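Local coordinates for gene 12 protein (PDB 3HC7) that hydrolyses the ester bond joining mycolic acids to the arabinogalactan of the mycobacterial host cell wall, helping to lyse the cell and release new phage, at residues Asp29-Ile33 with Tyr34-Pro38; Gly165-Tyr168 with Ala169-Glu173; Leu176-Tyr179 with Glu180-Ile183. All blocks are in the same frame, centred on the assembly; numbering follows the deposited sequence.

Contact 1. Residues Asp29-Ile33 with Tyr34-Pro38; sequences DVLDI and YRWQP
Val-30 and Tyr-34 meet across a tight turn, their side chains slanting past each other rather than stacking. The CG2 branch of Val-30 reaches CD1 of Tyr-34 at 3.5 Å, approaching the ring at an oblique angle. CG of Tyr-34 is folded beside its own backbone N (chi1 -71°), which brings CD1 of the ring to Val-30 CG2 and leaves Val-30 O at the ring edge, in the ring plane. Val-30 O is gripped twice, by Tyr-34 N at 2.9 Å and by Ile-33 N at 3.0 Å. The two bonds set a beta turn (Ile-33 N to Val-30 O) inside an alpha turn (Tyr-34 N to Val-30 O) and bring the chain round into a strand. Leu-31 makes the second side-chain contact, its fork slanting past the base of Trp-36. Leu-31 CD2 comes to 3.3 Å from Trp-36 CB, and Leu-31 CD1 lies 4.0 Å from Trp-36 CE3 on the six-membered ring. Trp-36 NE1 is held by Thr-8, and Tyr-34 OH by the carbonyl of Leu-251. The turn links helix 22-27 to strand 35-38, an outermost strand of the parallel sheet, with Val-30 packed against Leu-6 of strand 5-9 and against Val-248 and Leu-251 of helix 245-251.

Contact 2. Residues Gly165-Tyr168 with Ala169-Glu173; sequences GDMY and ASIKE
The carboxylate of Asp-166 lies alongside the methyl of Ala-169 in the loop after strand 157-161, which in this alpha/beta-hydrolase fold carries the probable acid of a catalytic triad. The side chain of Asp-166 lies about 4 Å from that of His-240 and about 6 Å from that of Ser-82 (nearest atoms), the two established active-site residues, and its OD2 is hydrogen-bonded to the hydroxyl of Tyr-242. The compact part of the contact is the chain reversal just behind this carboxylate. CG of Asp-166 points anti to the backbone N (chi1 -167°), bringing the carboxylate up to the buried Ala-169, with Asp-166 OD2 3.7 Å from Ala-169 CB. The carbonyl of Asp-166 meanwhile faces the turn: Ser-170 OG donates to Asp-166 O at 2.7 Å from above the carbonyl plane, 60° out of it, and Ala-169 N adds a weak bond to the same oxygen. One residue further on, Ser-170 N binds Met-167 O at 2.8 Å. A buried serine thus ties the loop down by both side chain and backbone, and Arg-121 extends the network by binding the carbonyl of Ala-169.

The solvent side is less polar and held by few contacts. Met-167 is exposed, and its chain, bent at chi2 and chi3, doubles back to cross Ile-171 at about a right angle. Ile-171 is itself buried, against Leu-141 of the small antiparallel sheet and Ile-143. Its CD1 sits at the edge of the Tyr-168 ring, near the ring plane and 4.4 Å from Tyr-168 CD1. One pair is nonetheless tight: Met-167 CE is only 3.3 Å from Ile-171 CD1, closer than usual van der Waals contact.

Contact 3. Residues Leu176-Tyr179 with Glu180-Ile183; sequences LHEY and EVAI
Ile-183 lies over one face of the Tyr-179 ring, a CH-pi contact within the opening turn of helix 179-189. Its CG1 stands 4.3 Å from the ring centroid, 16° off the normal, while Ile-183 CD1 runs on toward the hydroxyl end and comes to a tight 3.2 Å from Tyr-179 CZ. CG of Tyr-179 is anti to the backbone N (chi1 -179°), which carries the ring along the flank of the helix where Ile-183, four positions later, emerges. The backbone supports the overlap: Ile-183 N donates to Tyr-179 O at 2.9 Å, and Ala-182 N to the carbonyl of Glu-178, the N-cap residue. A cation-pi contact with Arg-210 adds to the setting of the ring, and Leu-204 and Leu-207 of helix 200-207 pack on Ile-183.

At the more open side of the turn two acidic chains cross. Glu-178 is extended beyond CG and Glu-180 bends back at chi2; Glu-178 OE2 and Glu-180 OE1 end 3.2 Å apart, with their carboxylate planes 83° from one another. Such proximity of like charges probably raises the proton affinity of one of them. Before the cap the chain curls in against Val-181; Leu-176 O, hydrogen-bonded to Arg-185, lies 3.3 Å from Val-181 CG1.

In the fold
Followed from the N terminus, the three contacts come in series, none enclosing or crossing another; contacts 1 and 2 each close a short turn, and contact 3 opens helix 179-189. Contact 1 leads from helix 22-27 into edge strand 35-38; contact 2 follows the opposite edge strand, 157-161, and leads into strand 171-172. Contacts 1 and 2 lie on opposite sides of the chain's centre, their own centres about 31 Å apart. Contacts 2 and 3, by contrast, are neighbours that touch directly: Ile-171 CG2 packs on Leu-176 CD1 at 3.7 Å. This links the loop bearing the probable catalytic acid to the helical region formed with helices 200-207 and 212-230.

Contact 1. Residues Asp29-Ile33 with Tyr34-Pro38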
ATOM      1  N   ASP A  29       1.218  14.298  13.373  1.00 84.77           N
ATOM      2  CA  ASP A  29       1.707  14.069  14.731  1.00 86.48           C
ATOM      3  C   ASP A  29       3.228  14.198  14.846  1.00 85.70           C
ATOM      4  O   ASP A  29       3.791  14.018  15.923  1.00 81.93           O
ATOM      5  CB  ASP A  29       1.259  12.697  15.242  1.00 87.29           C
ATOM      6  CG  ASP A  29      -0.192  12.682  15.680  1.00 94.34           C
ATOM      7  OD1 ASP A  29      -0.852  13.741  15.606  1.00 88.00           O
ATOM      8  OD2 ASP A  29      -0.672  11.608  16.100  1.00 97.25           O
ATOM      9  N   VAL A  30       3.891  14.509  13.739  1.00 89.22           N
ATOM     10  CA  VAL A  30       5.345  14.628  13.754  1.00 92.94           C
ATOM     11  C   VAL A  30       5.844  15.811  12.930  1.00 97.29           C
ATOM     12  O   VAL A  30       7.001  15.834  12.509  1.00 95.14           O
ATOM     13  CB  VAL A  30       6.034  13.335  13.239  1.00 71.67           C
ATOM     14  CG1 VAL A  30       5.513  12.113  13.979  1.00 75.68           C
ATOM     15  CG2 VAL A  30       5.830  13.175  11.736  1.00 64.86           C
ATOM     16  N   LEU A  31       4.978  16.794  12.704  1.00 97.29           N
ATOM     17  CA  LEU A  31       5.359  17.940  11.883  1.00 98.33           C
ATOM     18  C   LEU A  31       6.418  18.803  12.558  1.00100.54           C
ATOM     19  O   LEU A  31       6.944  19.735  11.952  1.00101.39           O
ATOM     20  CB  LEU A  31       4.145  18.789  11.499  1.00 97.89           C
ATOM     21  CG  LEU A  31       3.297  18.234  10.352  1.00100.49           C
ATOM     22  CD1 LEU A  31       2.560  19.350   9.629  1.00105.88           C
ATOM     23  CD2 LEU A  31       4.170  17.468   9.382  1.00 91.00           C
ATOM     24  N   ASP A  32       6.727  18.495  13.813  1.00 98.35           N
ATOM     25  CA  ASP A  32       7.753  19.233  14.541  1.00105.36           C
ATOM     26  C   ASP A  32       9.139  18.669  14.254  1.00105.05           C
ATOM     27  O   ASP A  32      10.148  19.271  14.605  1.00104.88           O
ATOM     28  CB  ASP A  32       7.472  19.232  16.048  1.00107.68           C
ATOM     29  CG  ASP A  32       7.385  17.830  16.628  1.00106.15           C
ATOM     30  OD1 ASP A  32       6.671  16.973  16.052  1.00 97.56           O
ATOM     31  OD2 ASP A  32       8.026  17.593  17.676  1.00102.39           O
ATOM     32  N   ILE A  33       9.188  17.513  13.599  1.00104.72           N
ATOM     33  CA  ILE A  33      10.467  16.893  13.303  1.00101.12           C
ATOM     34  C   ILE A  33      10.613  16.539  11.820  1.00 91.71           C
ATOM     35  O   ILE A  33      11.724  16.355  11.330  1.00 95.52           O
ATOM     36  CB  ILE A  33      10.714  15.649  14.191  1.00101.83           C
ATOM     37  CG1 ILE A  33      10.893  14.388  13.346  1.00 98.50           C
ATOM     38  CG2 ILE A  33       9.608  15.499  15.230  1.00 96.91           C
ATOM     39  CD1 ILE A  33      11.612  13.268  14.071  1.00 99.64           C
ATOM     40  N   TYR A  34       9.489  16.453  11.114  1.00 89.07           N
ATOM     41  CA  TYR A  34       9.494  16.184   9.679  1.00 77.79           C
ATOM     42  C   TYR A  34       8.777  17.295   8.920  1.00 80.98           C
ATOM     43  O   TYR A  34       7.825  17.882   9.428  1.00 91.35           O
ATOM     44  CB  TYR A  34       8.759  14.878   9.371  1.00 70.92           C
ATOM     45  CG  TYR A  34       9.453  13.601   9.781  1.00 70.14           C
ATOM     46  CD1 TYR A  34       9.253  13.057  11.041  1.00 74.02           C
ATOM     47  CD2 TYR A  34      10.276  12.917   8.892  1.00 64.25           C
ATOM     48  CE1 TYR A  34       9.870  11.882  11.414  1.00 73.89           C
ATOM     49  CE2 TYR A  34      10.894  11.739   9.257  1.00 63.19           C
ATOM     50  CZ  TYR A  34      10.686  11.226  10.520  1.00 69.79           C
ATOM     51  OH  TYR A  34      11.296  10.053  10.894  1.00 76.86           O
ATOM     52  N   ARG A  35       9.233  17.568   7.701  1.00 79.91           N
ATOM     53  CA  ARG A  35       8.458  18.349   6.742  1.00 83.15           C
ATOM     54  C   ARG A  35       7.528  17.388   6.001  1.00 81.38           C
ATOM     55  O   ARG A  35       7.912  16.255   5.708  1.00 80.17           O
ATOM     56  CB  ARG A  35       9.384  19.047   5.751  1.00 80.91           C
ATOM     57  CG  ARG A  35      10.260  20.107   6.386  1.00 91.87           C
ATOM     58  CD  ARG A  35      11.666  20.052   5.829  1.00 90.92           C
ATOM     59  NE  ARG A  35      11.836  20.876   4.640  1.00 92.26           N
ATOM     60  CZ  ARG A  35      12.979  20.976   3.967  1.00 92.90           C
ATOM     61  NH1 ARG A  35      14.045  20.290   4.362  1.00 91.20           N
ATOM     62  NH2 ARG A  35      13.056  21.754   2.899  1.00 92.10           N
ATOM     63  N   TRP A  36       6.317  17.839   5.686  1.00 72.42           N
ATOM     64  CA  TRP A  36       5.285  16.942   5.178  1.00 74.15           C
ATOM     65  C   TRP A  36       4.823  17.249   3.754  1.00 73.77           C
ATOM     66  O   TRP A  36       4.381  18.362   3.461  1.00 74.48           O
ATOM     67  CB  TRP A  36       4.090  16.944   6.133  1.00 75.92           C
ATOM     68  CG  TRP A  36       2.958  16.071   5.698  1.00 72.49           C
ATOM     69  CD1 TRP A  36       3.038  14.909   4.989  1.00 69.58           C
ATOM     70  CD2 TRP A  36       1.571  16.277   5.979  1.00 75.48           C
ATOM     71  NE1 TRP A  36       1.783  14.387   4.793  1.00 63.01           N
ATOM     72  CE2 TRP A  36       0.864  15.209   5.394  1.00 72.53           C
ATOM     73  CE3 TRP A  36       0.857  17.268   6.660  1.00 77.63           C
ATOM     74  CZ2 TRP A  36      -0.525  15.102   5.472  1.00 72.51           C
ATOM     75  CZ3 TRP A  36      -0.518  17.161   6.737  1.00 80.11           C
ATOM     76  CH2 TRP A  36      -1.195  16.088   6.146  1.00 78.20           C
ATOM     77  N   GLN A  37       4.920  16.242   2.885  1.00 66.22           N
ATOM     78  CA  GLN A  37       4.430  16.338   1.514  1.00 62.13           C
ATOM     79  C   GLN A  37       3.413  15.244   1.197  1.00 66.94           C
ATOM     80  O   GLN A  37       3.781  14.151   0.763  1.00 61.56           O
ATOM     81  CB  GLN A  37       5.584  16.246   0.519  1.00 65.02           C
ATOM     82  CG  GLN A  37       5.135  16.335  -0.930  1.00 64.58           C
ATOM     83  CD  GLN A  37       4.371  17.618  -1.199  1.00 69.24           C
ATOM     84  OE1 GLN A  37       4.924  18.712  -1.088  1.00 60.54           O
ATOM     85  NE2 GLN A  37       3.094  17.490  -1.546  1.00 69.42           N
ATOM     86  N   PRO A  38       2.124  15.536   1.408  1.00 70.12           N
ATOM     87  CA  PRO A  38       1.062  14.585   1.069  1.00 66.93           C
ATOM     88  C   PRO A  38       1.042  14.358  -0.433  1.00 59.11           C
ATOM     89  O   PRO A  38       1.269  15.304  -1.187  1.00 63.19           O
ATOM     90  CB  PRO A  38      -0.216  15.316   1.498  1.00 61.45           C
ATOM     91  CG  PRO A  38       0.223  16.380   2.416  1.00 71.12           C
ATOM     92  CD  PRO A  38       1.590  16.782   1.971  1.00 71.53           C
TER

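Contact 2. Residues Gly165-Tyr168 with Ala169-Glu173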
ATOM      1  N   GLY A 165      -7.086 -10.969   9.594  1.00 56.64           N
ATOM      2  CA  GLY A 165      -8.425 -10.458   9.365  1.00 64.27           C
ATOM      3  C   GLY A 165      -8.363  -9.481   8.210  1.00 62.55           C
ATOM      4  O   GLY A 165      -9.327  -9.323   7.459  1.00 58.11           O
ATOM      5  N   ASP A 166      -7.212  -8.824   8.073  1.00 55.49           N
ATOM      6  CA  ASP A 166      -6.925  -8.008   6.905  1.00 50.73           C
ATOM      7  C   ASP A 166      -6.314  -8.934   5.857  1.00 51.15           C
ATOM      8  O   ASP A 166      -5.093  -9.056   5.751  1.00 51.01           O
ATOM      9  CB  ASP A 166      -5.963  -6.873   7.267  1.00 52.82           C
ATOM     10  CG  ASP A 166      -5.876  -5.811   6.184  1.00 56.12           C
ATOM     11  OD1 ASP A 166      -6.493  -6.002   5.113  1.00 56.12           O
ATOM     12  OD2 ASP A 166      -5.193  -4.789   6.407  1.00 48.68           O
ATOM     13  N   MET A 167      -7.179  -9.595   5.094  1.00 55.60           N
ATOM     14  CA  MET A 167      -6.775 -10.716   4.248  1.00 56.52           C
ATOM     15  C   MET A 167      -5.749 -10.374   3.179  1.00 51.51           C
ATOM     16  O   MET A 167      -4.747 -11.068   3.039  1.00 55.98           O
ATOM     17  CB  MET A 167      -7.998 -11.367   3.605  1.00 55.07           C
ATOM     18  CG  MET A 167      -8.821 -12.212   4.561  1.00 53.18           C
ATOM     19  SD  MET A 167      -7.953 -13.713   5.062  1.00137.84           S
ATOM     20  CE  MET A 167      -7.290 -14.260   3.495  1.00181.53           C
ATOM     21  N   TYR A 168      -6.004  -9.315   2.417  1.00 50.73           N
ATOM     22  CA  TYR A 168      -5.088  -8.927   1.351  1.00 48.33           C
ATOM     23  C   TYR A 168      -3.703  -8.555   1.874  1.00 40.38           C
ATOM     24  O   TYR A 168      -2.711  -8.633   1.152  1.00 41.74           O
ATOM     25  CB  TYR A 168      -5.693  -7.816   0.491  1.00 51.71           C
ATOM     26  CG  TYR A 168      -6.890  -8.305  -0.290  1.00 61.37           C
ATOM     27  CD1 TYR A 168      -7.125  -9.669  -0.434  1.00 63.99           C
ATOM     28  CD2 TYR A 168      -7.772  -7.421  -0.896  1.00 65.14           C
ATOM     29  CE1 TYR A 168      -8.210 -10.140  -1.146  1.00 62.23           C
ATOM     30  CE2 TYR A 168      -8.864  -7.886  -1.618  1.00 61.81           C
ATOM     31  CZ  TYR A 168      -9.074  -9.247  -1.739  1.00 60.32           C
ATOM     32  OH  TYR A 168     -10.150  -9.727  -2.451  1.00 57.78           O
ATOM     33  N   ALA A 169      -3.634  -8.173   3.142  1.00 45.17           N
ATOM     34  CA  ALA A 169      -2.352  -7.892   3.773  1.00 49.28           C
ATOM     35  C   ALA A 169      -1.780  -9.155   4.410  1.00 51.73           C
ATOM     36  O   ALA A 169      -0.601  -9.210   4.755  1.00 48.02           O
ATOM     37  CB  ALA A 169      -2.500  -6.787   4.814  1.00 55.79           C
ATOM     38  N   SER A 170      -2.625 -10.168   4.576  1.00 49.42           N
ATOM     39  CA  SER A 170      -2.213 -11.389   5.259  1.00 57.00           C
ATOM     40  C   SER A 170      -2.894 -12.638   4.697  1.00 59.26           C
ATOM     41  O   SER A 170      -3.808 -13.186   5.305  1.00 57.69           O
ATOM     42  CB  SER A 170      -2.475 -11.275   6.763  1.00 57.49           C
ATOM     43  OG  SER A 170      -3.853 -11.050   7.021  1.00 62.53           O
ATOM     44  N   ILE A 171      -2.439 -13.074   3.528  1.00 61.73           N
ATOM     45  CA  ILE A 171      -2.890 -14.320   2.931  1.00 50.50           C
ATOM     46  C   ILE A 171      -1.924 -15.399   3.375  1.00 43.94           C
ATOM     47  O   ILE A 171      -0.726 -15.149   3.465  1.00 42.65           O
ATOM     48  CB  ILE A 171      -2.846 -14.254   1.385  1.00 49.68           C
ATOM     49  CG1 ILE A 171      -3.697 -13.096   0.866  1.00 45.88           C
ATOM     50  CG2 ILE A 171      -3.307 -15.575   0.770  1.00 44.15           C
ATOM     51  CD1 ILE A 171      -5.189 -13.306   1.073  1.00 49.80           C
ATOM     52  N   LYS A 172      -2.433 -16.592   3.665  1.00 50.41           N
ATOM     53  CA  LYS A 172      -1.562 -17.707   4.008  1.00 50.21           C
ATOM     54  C   LYS A 172      -0.883 -18.197   2.742  1.00 50.55           C
ATOM     55  O   LYS A 172      -1.536 -18.377   1.715  1.00 48.98           O
ATOM     56  CB  LYS A 172      -2.349 -18.844   4.672  1.00 59.56           C
ATOM     57  N   GLU A 173       0.429 -18.400   2.815  1.00 52.75           N
ATOM     58  CA  GLU A 173       1.213 -18.794   1.646  1.00 51.41           C
ATOM     59  C   GLU A 173       0.563 -19.930   0.849  1.00 57.85           C
ATOM     60  O   GLU A 173       0.535 -19.899  -0.379  1.00 66.46           O
ATOM     61  CB  GLU A 173       2.638 -19.181   2.059  1.00 51.66           C
TER

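Contact 3. Residues Leu176-Tyr179 with Glu180-Ile183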
ATOM      1  N   LEU A 176      -2.334 -19.031  -1.755  1.00 48.22           N
ATOM      2  CA  LEU A 176      -1.992 -17.950  -2.670  1.00 48.99           C
ATOM      3  C   LEU A 176      -2.640 -18.075  -4.050  1.00 43.57           C
ATOM      4  O   LEU A 176      -2.850 -17.073  -4.743  1.00 44.05           O
ATOM      5  CB  LEU A 176      -0.476 -17.875  -2.806  1.00 53.57           C
ATOM      6  CG  LEU A 176       0.172 -16.498  -2.709  1.00 53.22           C
ATOM      7  CD1 LEU A 176      -0.645 -15.559  -1.835  1.00 54.75           C
ATOM      8  CD2 LEU A 176       1.576 -16.657  -2.163  1.00 50.13           C
ATOM      9  N   HIS A 177      -2.952 -19.298  -4.454  1.00 39.49           N
ATOM     10  CA  HIS A 177      -3.518 -19.505  -5.782  1.00 46.26           C
ATOM     11  C   HIS A 177      -4.880 -20.159  -5.725  1.00 37.55           C
ATOM     12  O   HIS A 177      -5.364 -20.715  -6.704  1.00 47.74           O
ATOM     13  CB  HIS A 177      -2.552 -20.283  -6.668  1.00 55.59           C
ATOM     14  CG  HIS A 177      -1.266 -19.559  -6.908  1.00 68.53           C
ATOM     15  ND1 HIS A 177      -1.185 -18.429  -7.693  1.00 69.57           N
ATOM     16  CD2 HIS A 177      -0.014 -19.785  -6.442  1.00 73.10           C
ATOM     17  CE1 HIS A 177       0.062 -17.998  -7.713  1.00 73.26           C
ATOM     18  NE2 HIS A 177       0.794 -18.803  -6.962  1.00 77.25           N
ATOM     19  N   GLU A 178      -5.499 -20.080  -4.556  1.00 36.41           N
ATOM     20  CA  GLU A 178      -6.906 -20.417  -4.423  1.00 31.50           C
ATOM     21  C   GLU A 178      -7.723 -19.456  -5.297  1.00 32.03           C
ATOM     22  O   GLU A 178      -7.376 -18.282  -5.452  1.00 31.15           O
ATOM     23  CB  GLU A 178      -7.301 -20.332  -2.946  1.00 39.30           C
ATOM     24  CG  GLU A 178      -8.776 -20.136  -2.655  1.00 60.20           C
ATOM     25  CD  GLU A 178      -9.037 -19.958  -1.165  1.00 72.51           C
ATOM     26  OE1 GLU A 178      -8.126 -20.249  -0.361  1.00 77.41           O
ATOM     27  OE2 GLU A 178     -10.145 -19.526  -0.795  1.00 73.36           O
ATOM     28  N   TYR A 179      -8.810 -19.969  -5.860  1.00 33.45           N
ATOM     29  CA  TYR A 179      -9.664 -19.241  -6.795  1.00 26.16           C
ATOM     30  C   TYR A 179     -10.092 -17.845  -6.318  1.00 29.50           C
ATOM     31  O   TYR A 179      -9.898 -16.852  -7.024  1.00 26.50           O
ATOM     32  CB  TYR A 179     -10.908 -20.086  -7.077  1.00 30.04           C
ATOM     33  CG  TYR A 179     -11.881 -19.475  -8.058  1.00 37.83           C
ATOM     34  CD1 TYR A 179     -11.586 -19.410  -9.415  1.00 38.96           C
ATOM     35  CD2 TYR A 179     -13.107 -18.985  -7.630  1.00 30.15           C
ATOM     36  CE1 TYR A 179     -12.483 -18.858 -10.313  1.00 37.29           C
ATOM     37  CE2 TYR A 179     -14.004 -18.439  -8.511  1.00 33.67           C
ATOM     38  CZ  TYR A 179     -13.696 -18.382  -9.848  1.00 34.95           C
ATOM     39  OH  TYR A 179     -14.614 -17.853 -10.710  1.00 31.83           O
ATOM     40  N   GLU A 180     -10.701 -17.784  -5.136  1.00 27.93           N
ATOM     41  CA  GLU A 180     -11.152 -16.525  -4.557  1.00 36.93           C
ATOM     42  C   GLU A 180      -9.995 -15.544  -4.422  1.00 34.44           C
ATOM     43  O   GLU A 180     -10.134 -14.349  -4.699  1.00 35.97           O
ATOM     44  CB  GLU A 180     -11.798 -16.767  -3.184  1.00 31.78           C
ATOM     45  CG  GLU A 180     -13.159 -17.416  -3.247  1.00 33.99           C
ATOM     46  CD  GLU A 180     -13.082 -18.928  -3.378  1.00 41.45           C
ATOM     47  OE1 GLU A 180     -11.952 -19.462  -3.446  1.00 36.90           O
ATOM     48  OE2 GLU A 180     -14.153 -19.573  -3.413  1.00 38.09           O
ATOM     49  N   VAL A 181      -8.845 -16.057  -4.004  1.00 31.13           N
ATOM     50  CA  VAL A 181      -7.661 -15.225  -3.873  1.00 29.33           C
ATOM     51  C   VAL A 181      -7.205 -14.711  -5.241  1.00 32.93           C
ATOM     52  O   VAL A 181      -6.866 -13.538  -5.392  1.00 32.05           O
ATOM     53  CB  VAL A 181      -6.516 -15.980  -3.152  1.00 34.32           C
ATOM     54  CG1 VAL A 181      -5.208 -15.238  -3.293  1.00 28.64           C
ATOM     55  CG2 VAL A 181      -6.858 -16.177  -1.680  1.00 36.44           C
ATOM     56  N   ALA A 182      -7.212 -15.584  -6.245  1.00 27.61           N
ATOM     57  CA  ALA A 182      -6.790 -15.186  -7.586  1.00 25.27           C
ATOM     58  C   ALA A 182      -7.693 -14.083  -8.143  1.00 23.02           C
ATOM     59  O   ALA A 182      -7.230 -13.150  -8.808  1.00 28.23           O
ATOM     60  CB  ALA A 182      -6.783 -16.397  -8.524  1.00 24.21           C
ATOM     61  N   ILE A 183      -8.990 -14.195  -7.881  1.00 22.34           N
ATOM     62  CA  ILE A 183      -9.926 -13.226  -8.438  1.00 27.05           C
ATOM     63  C   ILE A 183      -9.773 -11.887  -7.724  1.00 22.72           C
ATOM     64  O   ILE A 183      -9.840 -10.820  -8.339  1.00 25.08           O
ATOM     65  CB  ILE A 183     -11.364 -13.765  -8.414  1.00 27.28           C
ATOM     66  CG1 ILE A 183     -11.489 -14.882  -9.458  1.00 31.88           C
ATOM     67  CG2 ILE A 183     -12.344 -12.648  -8.698  1.00 23.78           C
ATOM     68  CD1 ILE A 183     -12.889 -15.271  -9.767  1.00 41.72           C
TER